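Local coordinates for protein superoxide dismutase (Leishmania major, PDB 4F2N) that catalyses the dismutation of superoxide to molecular oxygen and hydrogen peroxide at a single bound iron ion, at residues A103-N107 against N175-L180; F140-Q145 against W213-W218. One frame throughout, in Å; residues are numbered along the deposited sequence.

Contact 1 of 2, residues A103-N107 against N175-L180; sequences AQHFN and NAGCPL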
ATOM      1  N   ALA B 103      -0.736   1.218 -15.695  1.00 17.76           N
ATOM      2  CA  ALA B 103      -1.983   1.369 -14.915  1.00 17.15           C
ATOM      3  C   ALA B 103      -1.862   2.507 -13.905  1.00 16.91           C
ATOM      4  O   ALA B 103      -2.766   3.319 -13.817  1.00 16.63           O
ATOM      5  CB  ALA B 103      -2.377   0.062 -14.222  1.00 16.89           C
ATOM      6  N   GLN B 104      -0.762   2.584 -13.143  1.00 17.15           N
ATOM      7  CA  GLN B 104      -0.611   3.718 -12.212  1.00 17.38           C
ATOM      8  C   GLN B 104      -0.594   5.070 -12.921  1.00 17.52           C
ATOM      9  O   GLN B 104      -1.121   6.069 -12.395  1.00 18.05           O
ATOM     10  CB  GLN B 104       0.626   3.562 -11.300  1.00 17.72           C
ATOM     11  CG  GLN B 104       0.437   2.493 -10.215  1.00 18.32           C
ATOM     12  CD  GLN B 104      -0.607   2.902  -9.156  1.00 18.54           C
ATOM     13  OE1 GLN B 104      -1.824   2.793  -9.387  1.00 18.73           O
ATOM     14  NE2 GLN B 104      -0.139   3.353  -7.997  1.00 18.17           N
ATOM     15  N   HIS B 105       0.022   5.134 -14.108  1.00 17.46           N
ATOM     16  CA  HIS B 105       0.008   6.383 -14.885  1.00 18.02           C
ATOM     17  C   HIS B 105      -1.413   6.766 -15.237  1.00 17.91           C
ATOM     18  O   HIS B 105      -1.851   7.897 -15.002  1.00 17.68           O
ATOM     19  CB  HIS B 105       0.923   6.307 -16.125  1.00 18.26           C
ATOM     20  CG  HIS B 105       0.850   7.518 -17.029  1.00 19.08           C
ATOM     21  ND1 HIS B 105       0.741   8.787 -16.553  1.00 19.08           N
ATOM     22  CD2 HIS B 105       0.907   7.628 -18.429  1.00 19.69           C
ATOM     23  CE1 HIS B 105       0.731   9.653 -17.581  1.00 19.77           C
ATOM     24  NE2 HIS B 105       0.807   8.952 -18.730  1.00 20.35           N
ATOM     25  N   PHE B 106      -2.151   5.810 -15.759  1.00 18.04           N
ATOM     26  CA  PHE B 106      -3.545   6.038 -16.106  1.00 18.41           C
ATOM     27  C   PHE B 106      -4.343   6.410 -14.841  1.00 17.93           C
ATOM     28  O   PHE B 106      -5.118   7.391 -14.854  1.00 18.48           O
ATOM     29  CB  PHE B 106      -4.155   4.791 -16.776  1.00 18.52           C
ATOM     30  CG  PHE B 106      -5.662   4.867 -16.909  1.00 19.51           C
ATOM     31  CD1 PHE B 106      -6.239   5.438 -18.042  1.00 20.61           C
ATOM     32  CD2 PHE B 106      -6.500   4.412 -15.887  1.00 19.49           C
ATOM     33  CE1 PHE B 106      -7.634   5.565 -18.154  1.00 21.28           C
ATOM     34  CE2 PHE B 106      -7.888   4.527 -15.981  1.00 20.74           C
ATOM     35  CZ  PHE B 106      -8.458   5.104 -17.130  1.00 21.25           C
ATOM     36  N   ASN B 107      -4.164   5.642 -13.763  1.00 16.98           N
ATOM     37  CA  ASN B 107      -4.993   5.841 -12.561  1.00 17.04           C
ATOM     38  C   ASN B 107      -4.806   7.244 -12.022  1.00 16.73           C
ATOM     39  O   ASN B 107      -5.795   7.907 -11.685  1.00 17.12           O
ATOM     40  CB  ASN B 107      -4.682   4.818 -11.459  1.00 16.89           C
ATOM     41  CG  ASN B 107      -5.050   3.408 -11.863  1.00 17.53           C
ATOM     42  OD1 ASN B 107      -5.881   3.189 -12.768  1.00 17.64           O
ATOM     43  ND2 ASN B 107      -4.444   2.442 -11.196  1.00 17.36           N
ATOM     44  N   ASN B 175      -3.644  -2.068  -5.335  1.00 16.23           N
ATOM     45  CA  ASN B 175      -2.366  -1.678  -5.974  1.00 16.31           C
ATOM     46  C   ASN B 175      -2.588  -0.904  -7.285  1.00 16.68           C
ATOM     47  O   ASN B 175      -3.112   0.196  -7.219  1.00 16.28           O
ATOM     48  CB  ASN B 175      -1.415  -2.876  -6.139  1.00 16.04           C
ATOM     49  CG  ASN B 175      -0.926  -3.399  -4.778  1.00 16.13           C
ATOM     50  OD1 ASN B 175      -1.104  -2.716  -3.769  1.00 15.46           O
ATOM     51  ND2 ASN B 175      -0.325  -4.604  -4.744  1.00 15.76           N
ATOM     52  N   ALA B 176      -2.186  -1.465  -8.429  1.00 16.74           N
ATOM     53  CA  ALA B 176      -2.369  -0.775  -9.712  1.00 17.75           C
ATOM     54  C   ALA B 176      -3.650  -1.184 -10.431  1.00 18.31           C
ATOM     55  O   ALA B 176      -3.912  -0.730 -11.539  1.00 18.63           O
ATOM     56  CB  ALA B 176      -1.161  -0.970 -10.637  1.00 17.54           C
ATOM     57  N   GLY B 177      -4.451  -2.045  -9.806  1.00 18.88           N
ATOM     58  CA  GLY B 177      -5.670  -2.531 -10.447  1.00 19.78           C
ATOM     59  C   GLY B 177      -6.594  -1.465 -10.950  1.00 20.64           C
ATOM     60  O   GLY B 177      -6.771  -0.420 -10.330  1.00 19.47           O
ATOM     61  N   CYS B 178      -7.223  -1.766 -12.075  1.00 22.28           N
ATOM     62  CA  CYS B 178      -7.959  -0.779 -12.831  1.00 24.11           C
ATOM     63  C   CYS B 178      -9.217  -1.479 -13.400  1.00 23.58           C
ATOM     64  O   CYS B 178      -9.085  -2.516 -14.063  1.00 21.52           O
ATOM     65  CB  CYS B 178      -6.993  -0.418 -13.954  1.00 27.84           C
ATOM     66  SG  CYS B 178      -7.530   0.873 -15.017  1.00 39.37           S
ATOM     67  N   PRO B 179     -10.428  -0.958 -13.130  1.00 23.67           N
ATOM     68  CA  PRO B 179     -11.647  -1.684 -13.552  1.00 24.36           C
ATOM     69  C   PRO B 179     -11.819  -1.840 -15.070  1.00 24.04           C
ATOM     70  O   PRO B 179     -12.613  -2.633 -15.532  1.00 24.03           O
ATOM     71  CB  PRO B 179     -12.773  -0.810 -13.021  1.00 25.07           C
ATOM     72  CG  PRO B 179     -12.140  -0.033 -11.892  1.00 24.80           C
ATOM     73  CD  PRO B 179     -10.770   0.289 -12.417  1.00 24.12           C
ATOM     74  N   LEU B 180     -11.066  -1.090 -15.846  1.00 25.01           N
ATOM     75  CA  LEU B 180     -11.239  -1.203 -17.274  1.00 25.33           C
ATOM     76  C   LEU B 180     -10.683  -2.541 -17.775  1.00 25.80           C
ATOM     77  O   LEU B 180     -11.029  -2.955 -18.869  1.00 25.84           O
ATOM     78  CB  LEU B 180     -10.650   0.026 -17.989  1.00 27.93           C
ATOM     79  CG  LEU B 180      -9.161   0.236 -17.789  1.00 28.36           C
ATOM     80  CD1 LEU B 180      -8.479  -0.650 -18.803  1.00 30.00           C
ATOM     81  CD2 LEU B 180      -8.784   1.693 -18.034  1.00 28.64           C
TER
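Phe106 and Leu180 face each other at the apolar centre, their side chains coming from opposite directions. The CD2 methyl of Leu180 sits over one face of the phenyl ring, 3.9 Å from the Phe106 ring centroid in a CH-pi contact displaced toward the rim, with 3.5 Å between Leu180 CD2 and Phe106 CZ. Cys178 SG meets the same ring obliquely as a sulfur-aromatic contact, 3.8 Å from Phe106 CD2; the sulfur, anti to its own backbone nitrogen (chi1 -176°), is brought between the Phe106 ring and Asn107 OD1. The methyls of Ala103 and Ala176 touch, and Gln104 CG packs on Ala176 CB. Here part of the alpha-hairpin domain of an iron superoxide dismutase packs on part of the C-terminal domain: helix 96-113, which also supplies the iron ligand His108, lies against the loop leaving strand 168-174. At the polar edge Asn107 ND2 donates 3.2 Å to Ala176 O from above the carbonyl plane. The same nitrogen gives a straighter bond (159°) to Gln104 OE1, close to the plane of both amides. Two acceptors thus fix the Asn107 amide, while Gln104 OE1 also accepts from Trp156 NE1. The side chain of Gln104 is about 5 Å from the bound iron.

Contact 2 of 2, residues F140-Q145 against W213-W218; sequences FMVSFQ and WQIVDW
Trp213 pushes its indole against helix 137-149, where Phe140 and Phe144 join it in an aromatic cluster within the C-terminal domain of the iron/manganese superoxide dismutase fold. Phe144 takes the indole as an offset edge-to-face pair, Trp213 CH2 coming within 3.4 Å of Phe144 CD2 and the planes turned 61° apart; the Trp213 edge is directed at the Phe144 face. Phe140 meets the same corner obliquely, its CE2 3.7 Å from Trp213 CH2. Met141 lies along one indole face: its CG is over the six-membered ring, and its SD stands 4.0 Å from the centroid of the five-membered ring of Trp213, almost on the normal, a Met-aromatic contact. The extended Met141 chain (chi2 177°) sets CE between the two indoles, still over Trp213 and 3.9 Å from Trp218 CZ2. At the indole's nitrogen edge, Trp213 NE1 donates 2.7 Å to Gln145 OE1, which lies in the ring plane though the donor is tilted 21° from the Gln145 carbonyl plane. Phe140 and Phe144 also rest on Ile170 of strand 168-174. Asp217 caps helix 218-229 through OD1 to the Phe220 nitrogen, and Trp218 is backed by Val216, whose CG1 sits over the centre of its ring.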
ATOM      1  N   PHE B 140     -24.897   7.054  -1.807  1.00 23.89           N
ATOM      2  CA  PHE B 140     -23.714   6.730  -2.593  1.00 22.76           C
ATOM      3  C   PHE B 140     -22.419   7.153  -1.883  1.00 22.55           C
ATOM      4  O   PHE B 140     -21.490   6.355  -1.767  1.00 21.56           O
ATOM      5  CB  PHE B 140     -23.768   7.340  -4.005  1.00 22.23           C
ATOM      6  CG  PHE B 140     -22.411   7.517  -4.621  1.00 21.57           C
ATOM      7  CD1 PHE B 140     -21.712   6.415  -5.095  1.00 20.81           C
ATOM      8  CD2 PHE B 140     -21.813   8.771  -4.687  1.00 21.70           C
ATOM      9  CE1 PHE B 140     -20.451   6.552  -5.640  1.00 20.57           C
ATOM     10  CE2 PHE B 140     -20.531   8.910  -5.220  1.00 21.26           C
ATOM     11  CZ  PHE B 140     -19.853   7.796  -5.702  1.00 20.33           C
ATOM     12  N   MET B 141     -22.349   8.395  -1.404  1.00 22.53           N
ATOM     13  CA  MET B 141     -21.129   8.858  -0.729  1.00 22.80           C
ATOM     14  C   MET B 141     -20.748   7.980   0.480  1.00 23.04           C
ATOM     15  O   MET B 141     -19.574   7.640   0.652  1.00 22.52           O
ATOM     16  CB  MET B 141     -21.292  10.324  -0.285  1.00 24.12           C
ATOM     17  CG  MET B 141     -21.227  11.276  -1.465  1.00 24.96           C
ATOM     18  SD  MET B 141     -21.500  12.989  -0.983  1.00 28.73           S
ATOM     19  CE  MET B 141     -20.906  13.808  -2.461  1.00 28.66           C
ATOM     20  N   VAL B 142     -21.737   7.648   1.325  1.00 23.47           N
ATOM     21  CA  VAL B 142     -21.516   6.785   2.480  1.00 23.90           C
ATOM     22  C   VAL B 142     -20.941   5.425   2.036  1.00 23.24           C
ATOM     23  O   VAL B 142     -19.915   4.980   2.565  1.00 23.14           O
ATOM     24  CB  VAL B 142     -22.806   6.621   3.331  1.00 25.12           C
ATOM     25  CG1 VAL B 142     -22.698   5.451   4.301  1.00 25.91           C
ATOM     26  CG2 VAL B 142     -23.098   7.916   4.095  1.00 25.88           C
ATOM     27  N   SER B 143     -21.572   4.812   1.036  1.00 22.79           N
ATOM     28  CA  SER B 143     -21.103   3.531   0.473  1.00 22.23           C
ATOM     29  C   SER B 143     -19.698   3.625  -0.112  1.00 21.23           C
ATOM     30  O   SER B 143     -18.870   2.682   0.029  1.00 20.79           O
ATOM     31  CB  SER B 143     -22.062   3.045  -0.621  1.00 23.05           C
ATOM     32  OG  SER B 143     -23.351   2.834  -0.064  1.00 25.34           O
ATOM     33  N   PHE B 144     -19.428   4.747  -0.772  1.00 20.57           N
ATOM     34  CA  PHE B 144     -18.137   4.936  -1.468  1.00 19.90           C
ATOM     35  C   PHE B 144     -17.040   5.102  -0.422  1.00 19.65           C
ATOM     36  O   PHE B 144     -16.015   4.472  -0.503  1.00 18.34           O
ATOM     37  CB  PHE B 144     -18.183   6.130  -2.454  1.00 19.83           C
ATOM     38  CG  PHE B 144     -16.894   6.345  -3.234  1.00 19.47           C
ATOM     39  CD1 PHE B 144     -16.763   5.855  -4.542  1.00 19.71           C
ATOM     40  CD2 PHE B 144     -15.817   7.057  -2.678  1.00 19.64           C
ATOM     41  CE1 PHE B 144     -15.558   6.044  -5.273  1.00 19.26           C
ATOM     42  CE2 PHE B 144     -14.629   7.262  -3.407  1.00 19.42           C
ATOM     43  CZ  PHE B 144     -14.506   6.768  -4.705  1.00 19.11           C
ATOM     44  N   GLN B 145     -17.276   5.954   0.579  1.00 19.72           N
ATOM     45  CA  GLN B 145     -16.307   6.119   1.668  1.00 20.71           C
ATOM     46  C   GLN B 145     -15.990   4.823   2.385  1.00 21.40           C
ATOM     47  O   GLN B 145     -14.835   4.584   2.745  1.00 20.85           O
ATOM     48  CB  GLN B 145     -16.822   7.120   2.692  1.00 21.32           C
ATOM     49  CG  GLN B 145     -16.806   8.544   2.178  1.00 22.06           C
ATOM     50  CD  GLN B 145     -17.706   9.442   3.005  1.00 23.22           C
ATOM     51  OE1 GLN B 145     -18.358  10.322   2.472  1.00 24.16           O
ATOM     52  NE2 GLN B 145     -17.782   9.181   4.300  1.00 24.39           N
ATOM     53  N   TRP B 213     -14.804  14.947  -1.111  1.00 22.85           N
ATOM     54  CA  TRP B 213     -15.951  15.399  -1.895  1.00 23.42           C
ATOM     55  C   TRP B 213     -15.890  16.876  -2.192  1.00 24.04           C
ATOM     56  O   TRP B 213     -16.380  17.304  -3.223  1.00 24.20           O
ATOM     57  CB  TRP B 213     -17.280  15.060  -1.203  1.00 23.87           C
ATOM     58  CG  TRP B 213     -17.460  13.590  -0.917  1.00 23.11           C
ATOM     59  CD1 TRP B 213     -17.649  12.978   0.319  1.00 23.44           C
ATOM     60  CD2 TRP B 213     -17.460  12.488  -1.896  1.00 22.35           C
ATOM     61  NE1 TRP B 213     -17.758  11.603   0.174  1.00 22.64           N
ATOM     62  CE2 TRP B 213     -17.685  11.256  -1.129  1.00 22.27           C
ATOM     63  CE3 TRP B 213     -17.346  12.410  -3.283  1.00 22.09           C
ATOM     64  CZ2 TRP B 213     -17.735   9.997  -1.742  1.00 21.42           C
ATOM     65  CZ3 TRP B 213     -17.407  11.128  -3.892  1.00 21.36           C
ATOM     66  CH2 TRP B 213     -17.606   9.963  -3.132  1.00 21.20           C
ATOM     67  N   GLN B 214     -15.292  17.655  -1.285  1.00 25.27           N
ATOM     68  CA  GLN B 214     -15.194  19.113  -1.451  1.00 26.51           C
ATOM     69  C   GLN B 214     -14.347  19.530  -2.641  1.00 25.73           C
ATOM     70  O   GLN B 214     -14.434  20.665  -3.077  1.00 25.57           O
ATOM     71  CB  GLN B 214     -14.671  19.786  -0.174  1.00 28.90           C
ATOM     72  CG  GLN B 214     -15.509  19.471   1.049  1.00 31.10           C
ATOM     73  CD  GLN B 214     -14.856  19.959   2.319  1.00 33.87           C
ATOM     74  OE1 GLN B 214     -14.307  21.049   2.350  1.00 35.24           O
ATOM     75  NE2 GLN B 214     -14.908  19.149   3.377  1.00 35.28           N
ATOM     76  N   ILE B 215     -13.530  18.622  -3.176  1.00 23.74           N
ATOM     77  CA  ILE B 215     -12.707  18.987  -4.333  1.00 23.66           C
ATOM     78  C   ILE B 215     -12.988  18.133  -5.586  1.00 22.75           C
ATOM     79  O   ILE B 215     -12.224  18.190  -6.550  1.00 22.48           O
ATOM     80  CB  ILE B 215     -11.180  18.972  -4.041  1.00 23.27           C
ATOM     81  CG1 ILE B 215     -10.717  17.583  -3.532  1.00 22.38           C
ATOM     82  CG2 ILE B 215     -10.777  20.100  -3.101  1.00 24.54           C
ATOM     83  CD1 ILE B 215      -9.210  17.412  -3.585  1.00 22.39           C
ATOM     84  N   VAL B 216     -14.104  17.416  -5.602  1.00 22.14           N
ATOM     85  CA  VAL B 216     -14.423  16.600  -6.805  1.00 22.37           C
ATOM     86  C   VAL B 216     -14.958  17.494  -7.924  1.00 23.49           C
ATOM     87  O   VAL B 216     -15.852  18.326  -7.702  1.00 23.99           O
ATOM     88  CB  VAL B 216     -15.413  15.470  -6.504  1.00 21.80           C
ATOM     89  CG1 VAL B 216     -15.781  14.736  -7.803  1.00 21.77           C
ATOM     90  CG2 VAL B 216     -14.796  14.512  -5.495  1.00 21.46           C
ATOM     91  N   ASP B 217     -14.369  17.345  -9.111  1.00 23.66           N
ATOM     92  CA  ASP B 217     -14.860  18.014 -10.293  1.00 24.45           C
ATOM     93  C   ASP B 217     -16.030  17.218 -10.852  1.00 23.98           C
ATOM     94  O   ASP B 217     -15.847  16.292 -11.666  1.00 23.09           O
ATOM     95  CB  ASP B 217     -13.734  18.167 -11.342  1.00 24.91           C
ATOM     96  CG  ASP B 217     -14.183  18.942 -12.582  1.00 26.04           C
ATOM     97  OD1 ASP B 217     -15.397  19.148 -12.765  1.00 26.69           O
ATOM     98  OD2 ASP B 217     -13.319  19.340 -13.384  1.00 26.57           O
ATOM     99  N   TRP B 218     -17.239  17.566 -10.421  1.00 24.07           N
ATOM    100  CA  TRP B 218     -18.409  16.775 -10.818  1.00 24.32           C
ATOM    101  C   TRP B 218     -18.799  16.985 -12.271  1.00 24.55           C
ATOM    102  O   TRP B 218     -19.493  16.151 -12.865  1.00 23.96           O
ATOM    103  CB  TRP B 218     -19.600  17.040  -9.896  1.00 24.96           C
ATOM    104  CG  TRP B 218     -19.470  16.481  -8.503  1.00 24.68           C
ATOM    105  CD1 TRP B 218     -19.421  17.190  -7.295  1.00 25.50           C
ATOM    106  CD2 TRP B 218     -19.404  15.063  -8.123  1.00 24.28           C
ATOM    107  NE1 TRP B 218     -19.338  16.323  -6.228  1.00 24.87           N
ATOM    108  CE2 TRP B 218     -19.314  15.032  -6.664  1.00 24.28           C
ATOM    109  CE3 TRP B 218     -19.423  13.861  -8.828  1.00 23.49           C
ATOM    110  CZ2 TRP B 218     -19.242  13.840  -5.958  1.00 23.80           C
ATOM    111  CZ3 TRP B 218     -19.340  12.652  -8.102  1.00 23.47           C
ATOM    112  CH2 TRP B 218     -19.245  12.649  -6.700  1.00 23.26           C
TER

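How the contacts relate
From the N terminus, past helices 52-71 and 82-89, the chain enters helix 96-113, which carries 103-107, then reaches helix 137-149 with 140-145. After strands 155-161 and 168-174 it arrives at 175-180, closing contact 1, and it closes contact 2 only at 213-218, beyond helix 205-212. The two loops therefore cross, each segment of one contact lying alternately with those of the other along the sequence. Contact 1 joins the alpha-hairpin domain to the loop after strand 168-174; contact 2 ties helix 137-149 to the turn before helix 218-229, wholly inside the C-terminal domain. Their centres are 19 Å apart and they do not touch. Strand 155-161 has neighbours in both: Trp156 beside contact 1 and Leu159 beside contact 2.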